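Long-range contact in BugD (Bordetella pertussis Tohama I, PDB 2F5X), which is a periplasmic solute receptor that binds aspartic acid and probably delivers it to a membrane transporter of the tripartite tricarboxylate family: residues M113-N124 and I200-T211. Residues are numbered along the deposited sequence; the frame is centred on the assembly and turned at random.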
# COMPACT_ATOMS: atom_id res chain seq x y z
N MSE A 113 -1.60 -8.34 -2.87
CA MSE A 113 -0.14 -8.44 -2.95
C MSE A 113 0.33 -9.78 -3.55
O MSE A 113 -0.41 -10.77 -3.55
CB MSE A 113 0.48 -8.17 -1.59
CG MSE A 113 0.06 -6.80 -1.03
SE MSE A 113 0.85 -6.45 0.67
CE MSE A 113 2.66 -6.00 -0.01
N THR A 114 1.55 -9.76 -4.09
CA THR A 114 2.20 -10.93 -4.65
C THR A 114 3.53 -11.16 -3.96
O THR A 114 4.30 -10.21 -3.76
CB THR A 114 2.50 -10.72 -6.16
OG1 THR A 114 3.19 -9.47 -6.34
CG2 THR A 114 1.20 -10.58 -6.96
N ILE A 115 3.81 -12.42 -3.62
CA ILE A 115 5.12 -12.83 -3.13
C ILE A 115 5.98 -13.11 -4.35
O ILE A 115 5.66 -13.99 -5.14
CB ILE A 115 5.02 -14.10 -2.25
CG1 ILE A 115 4.05 -13.91 -1.07
CG2 ILE A 115 6.44 -14.58 -1.77
CD1 ILE A 115 4.61 -13.22 0.09
N ILE A 116 7.06 -12.34 -4.51
CA ILE A 116 7.93 -12.46 -5.68
C ILE A 116 9.39 -12.58 -5.26
O ILE A 116 9.76 -12.28 -4.12
CB ILE A 116 7.75 -11.24 -6.65
CG1 ILE A 116 8.13 -9.91 -5.96
CG2 ILE A 116 6.35 -11.21 -7.27
CD1 ILE A 116 8.22 -8.73 -6.95
N ALA A 117 10.23 -12.99 -6.21
CA ALA A 117 11.67 -13.04 -5.97
C ALA A 117 12.43 -12.66 -7.23
O ALA A 117 11.84 -12.57 -8.32
CB ALA A 117 12.08 -14.44 -5.50
N ARG A 118 13.73 -12.43 -7.08
CA ARG A 118 14.58 -12.14 -8.23
C ARG A 118 14.43 -13.24 -9.28
O ARG A 118 14.12 -14.39 -8.94
CB ARG A 118 16.05 -11.97 -7.80
CG ARG A 118 16.62 -13.09 -6.93
CD ARG A 118 18.11 -12.87 -6.61
NE ARG A 118 18.65 -13.78 -5.61
CZ ARG A 118 19.19 -14.96 -5.88
NH1 ARG A 118 19.24 -15.41 -7.14
NH2 ARG A 118 19.68 -15.71 -4.89
N GLY A 119 14.61 -12.87 -10.54
CA GLY A 119 14.29 -13.73 -11.67
C GLY A 119 15.01 -15.07 -11.70
O GLY A 119 14.55 -16.00 -12.37
N ASP A 120 16.14 -15.17 -11.00
CA ASP A 120 16.92 -16.40 -10.95
C ASP A 120 16.91 -17.09 -9.58
O ASP A 120 17.75 -17.96 -9.31
CB ASP A 120 18.36 -16.14 -11.39
CG ASP A 120 19.09 -15.19 -10.46
OD1 ASP A 120 18.43 -14.47 -9.67
OD2 ASP A 120 20.34 -15.11 -10.46
N PHE A 121 15.97 -16.70 -8.72
CA PHE A 121 15.83 -17.35 -7.41
C PHE A 121 15.49 -18.83 -7.63
O PHE A 121 14.59 -19.14 -8.41
CB PHE A 121 14.72 -16.66 -6.62
CG PHE A 121 14.88 -16.75 -5.12
CD1 PHE A 121 16.09 -16.40 -4.51
CD2 PHE A 121 13.82 -17.16 -4.33
CE1 PHE A 121 16.23 -16.47 -3.12
CE2 PHE A 121 13.95 -17.23 -2.93
CZ PHE A 121 15.16 -16.88 -2.33
N PRO A 122 16.22 -19.75 -7.00
CA PRO A 122 16.03 -21.19 -7.30
C PRO A 122 14.60 -21.78 -7.24
O PRO A 122 14.26 -22.45 -8.22
CB PRO A 122 17.00 -21.89 -6.34
CG PRO A 122 18.08 -20.88 -6.14
CD PRO A 122 17.33 -19.54 -6.04
N PRO A 123 13.80 -21.57 -6.19
CA PRO A 123 12.47 -22.20 -6.15
C PRO A 123 11.52 -21.76 -7.26
O PRO A 123 11.52 -20.59 -7.66
CB PRO A 123 11.92 -21.82 -4.77
CG PRO A 123 12.73 -20.68 -4.30
CD PRO A 123 14.06 -20.76 -4.98
N ASN A 124 10.71 -22.69 -7.74
CA ASN A 124 9.78 -22.41 -8.82
C ASN A 124 8.32 -22.35 -8.41
O ASN A 124 7.47 -21.99 -9.21
CB ASN A 124 9.96 -23.42 -9.96
CG ASN A 124 11.25 -23.19 -10.72
OD1 ASN A 124 11.74 -22.07 -10.78
ND2 ASN A 124 11.80 -24.25 -11.31
N ILE A 200 5.77 -9.39 -13.32
CA ILE A 200 5.34 -10.78 -13.27
C ILE A 200 4.96 -11.28 -14.67
O ILE A 200 5.47 -12.31 -15.11
CB ILE A 200 4.19 -10.98 -12.28
CG1 ILE A 200 4.68 -10.76 -10.84
CG2 ILE A 200 3.59 -12.38 -12.44
CD1 ILE A 200 3.55 -10.62 -9.82
N THR A 201 4.10 -10.55 -15.37
CA THR A 201 3.55 -11.06 -16.63
C THR A 201 4.61 -11.16 -17.73
O THR A 201 4.44 -11.95 -18.67
CB THR A 201 2.36 -10.23 -17.14
OG1 THR A 201 2.76 -8.86 -17.30
CG2 THR A 201 1.25 -10.19 -16.10
N SER A 202 5.67 -10.38 -17.61
CA SER A 202 6.78 -10.43 -18.57
C SER A 202 7.81 -11.51 -18.22
O SER A 202 8.74 -11.78 -19.00
CB SER A 202 7.46 -9.07 -18.64
OG SER A 202 8.06 -8.79 -17.39
N GLY A 203 7.63 -12.14 -17.06
CA GLY A 203 8.56 -13.18 -16.61
C GLY A 203 9.87 -12.65 -16.04
O GLY A 203 10.83 -13.41 -15.90
N LYS A 204 9.91 -11.36 -15.72
CA LYS A 204 11.14 -10.74 -15.24
C LYS A 204 11.44 -11.07 -13.78
O LYS A 204 12.60 -11.06 -13.37
CB LYS A 204 11.09 -9.22 -15.43
CG LYS A 204 11.37 -8.77 -16.86
CD LYS A 204 11.10 -7.27 -17.04
CE LYS A 204 12.23 -6.42 -16.47
NZ LYS A 204 11.80 -5.03 -16.08
N VAL A 205 10.40 -11.36 -13.00
CA VAL A 205 10.60 -11.81 -11.62
C VAL A 205 9.92 -13.17 -11.44
O VAL A 205 9.02 -13.51 -12.20
CB VAL A 205 10.05 -10.80 -10.59
CG1 VAL A 205 10.78 -9.46 -10.70
CG2 VAL A 205 8.52 -10.60 -10.73
N LYS A 206 10.36 -13.92 -10.43
CA LYS A 206 9.68 -15.16 -10.04
C LYS A 206 8.45 -14.78 -9.22
O LYS A 206 8.50 -13.85 -8.41
CB LYS A 206 10.60 -16.06 -9.21
CG LYS A 206 11.81 -16.61 -9.98
CD LYS A 206 11.40 -17.73 -10.91
CE LYS A 206 11.75 -19.08 -10.32
NZ LYS A 206 13.12 -19.59 -10.64
N ALA A 207 7.34 -15.47 -9.46
CA ALA A 207 6.10 -15.13 -8.76
C ALA A 207 5.49 -16.39 -8.16
O ALA A 207 5.37 -17.40 -8.85
CB ALA A 207 5.11 -14.43 -9.72
N TYR A 208 5.13 -16.32 -6.88
CA TYR A 208 4.79 -17.54 -6.12
C TYR A 208 3.35 -17.64 -5.62
O TYR A 208 2.78 -18.73 -5.60
CB TYR A 208 5.75 -17.70 -4.94
CG TYR A 208 7.18 -17.82 -5.38
CD1 TYR A 208 7.70 -19.04 -5.83
CD2 TYR A 208 8.03 -16.71 -5.37
CE1 TYR A 208 9.03 -19.16 -6.22
CE2 TYR A 208 9.36 -16.82 -5.78
CZ TYR A 208 9.85 -18.04 -6.21
OH TYR A 208 11.16 -18.14 -6.61
N ALA A 209 2.78 -16.52 -5.20
CA ALA A 209 1.48 -16.54 -4.54
C ALA A 209 0.91 -15.15 -4.41
O ALA A 209 1.63 -14.16 -4.48
CB ALA A 209 1.62 -17.17 -3.14
N VAL A 210 -0.40 -15.09 -4.19
CA VAL A 210 -1.09 -13.82 -3.92
C VAL A 210 -1.68 -13.83 -2.50
O VAL A 210 -1.83 -14.90 -1.91
CB VAL A 210 -2.20 -13.54 -4.96
CG1 VAL A 210 -1.57 -13.33 -6.34
CG2 VAL A 210 -3.24 -14.68 -4.99
N THR A 211 -1.99 -12.65 -1.97
CA THR A 211 -2.47 -12.54 -0.59
C THR A 211 -3.97 -12.29 -0.48
O THR A 211 -4.48 -12.00 0.60
CB THR A 211 -1.74 -11.41 0.14
OG1 THR A 211 -2.01 -10.17 -0.54
CG2 THR A 211 -0.22 -11.59 0.07
O HOH W 1 15.10 -21.97 -10.73
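Lys-206 and Tyr-208 reach over from strand 206-210 and grip the loop that follows strand 113-117. Three successive bends fold the Lys-206 chain back and bring NZ to the loop. NZ donates to Phe-121 O at 2.7 Å and to Asn-124 OD1 at 2.8 Å, nearly in line with both C=O bonds. A water bound by Pro-122 O makes a weak third link to this nitrogen. Tyr-208 OH donates to Pro-123 O at 2.7 Å, tilted 35° from the carbonyl plane. Ala-117 CB meets the edge of the tyrosine ring, 3.6 Å from CE2. Phe-121 crosses the tyrosine side chain at about a right angle and turns its own edge to OH.

The two strands run antiparallel in the sheet of a periplasmic binding protein fold. A beta bulge interrupts their pairing: Tyr-208 N bonds to Ile-115 O, while Ile-115 N bonds to Ala-209 O. Ala-209 N is buried there without a partner. Beyond it, Thr-211 N donates to Met-113 O. A chi1 of 61° turns Thr-211 OG1 back to the neighbouring strand, where it accepts from Met-113 N at 3.0 Å; it is also hydrogen-bonded to Val-235 O. The side chain of Met-113, a selenomethionine, lies about 5 Å from the bound aspartic acid.

On the sheet face that carries Thr-114 and Ile-116, Ile-200 CD1 touches Thr-114 CG2 at 3.7 Å and Ile-116 CG2 at 3.8 Å. Thr-114 OG1 is hydrogen-bonded to Thr-196 OG1 and Asp-191 O. Helix 174-182 packs on Ile-116 and Val-205, and helix 126-136 on Ile-115 and Phe-121. Arg-118 pairs with Asp-120, its guanidinium face against Phe-121 CD1.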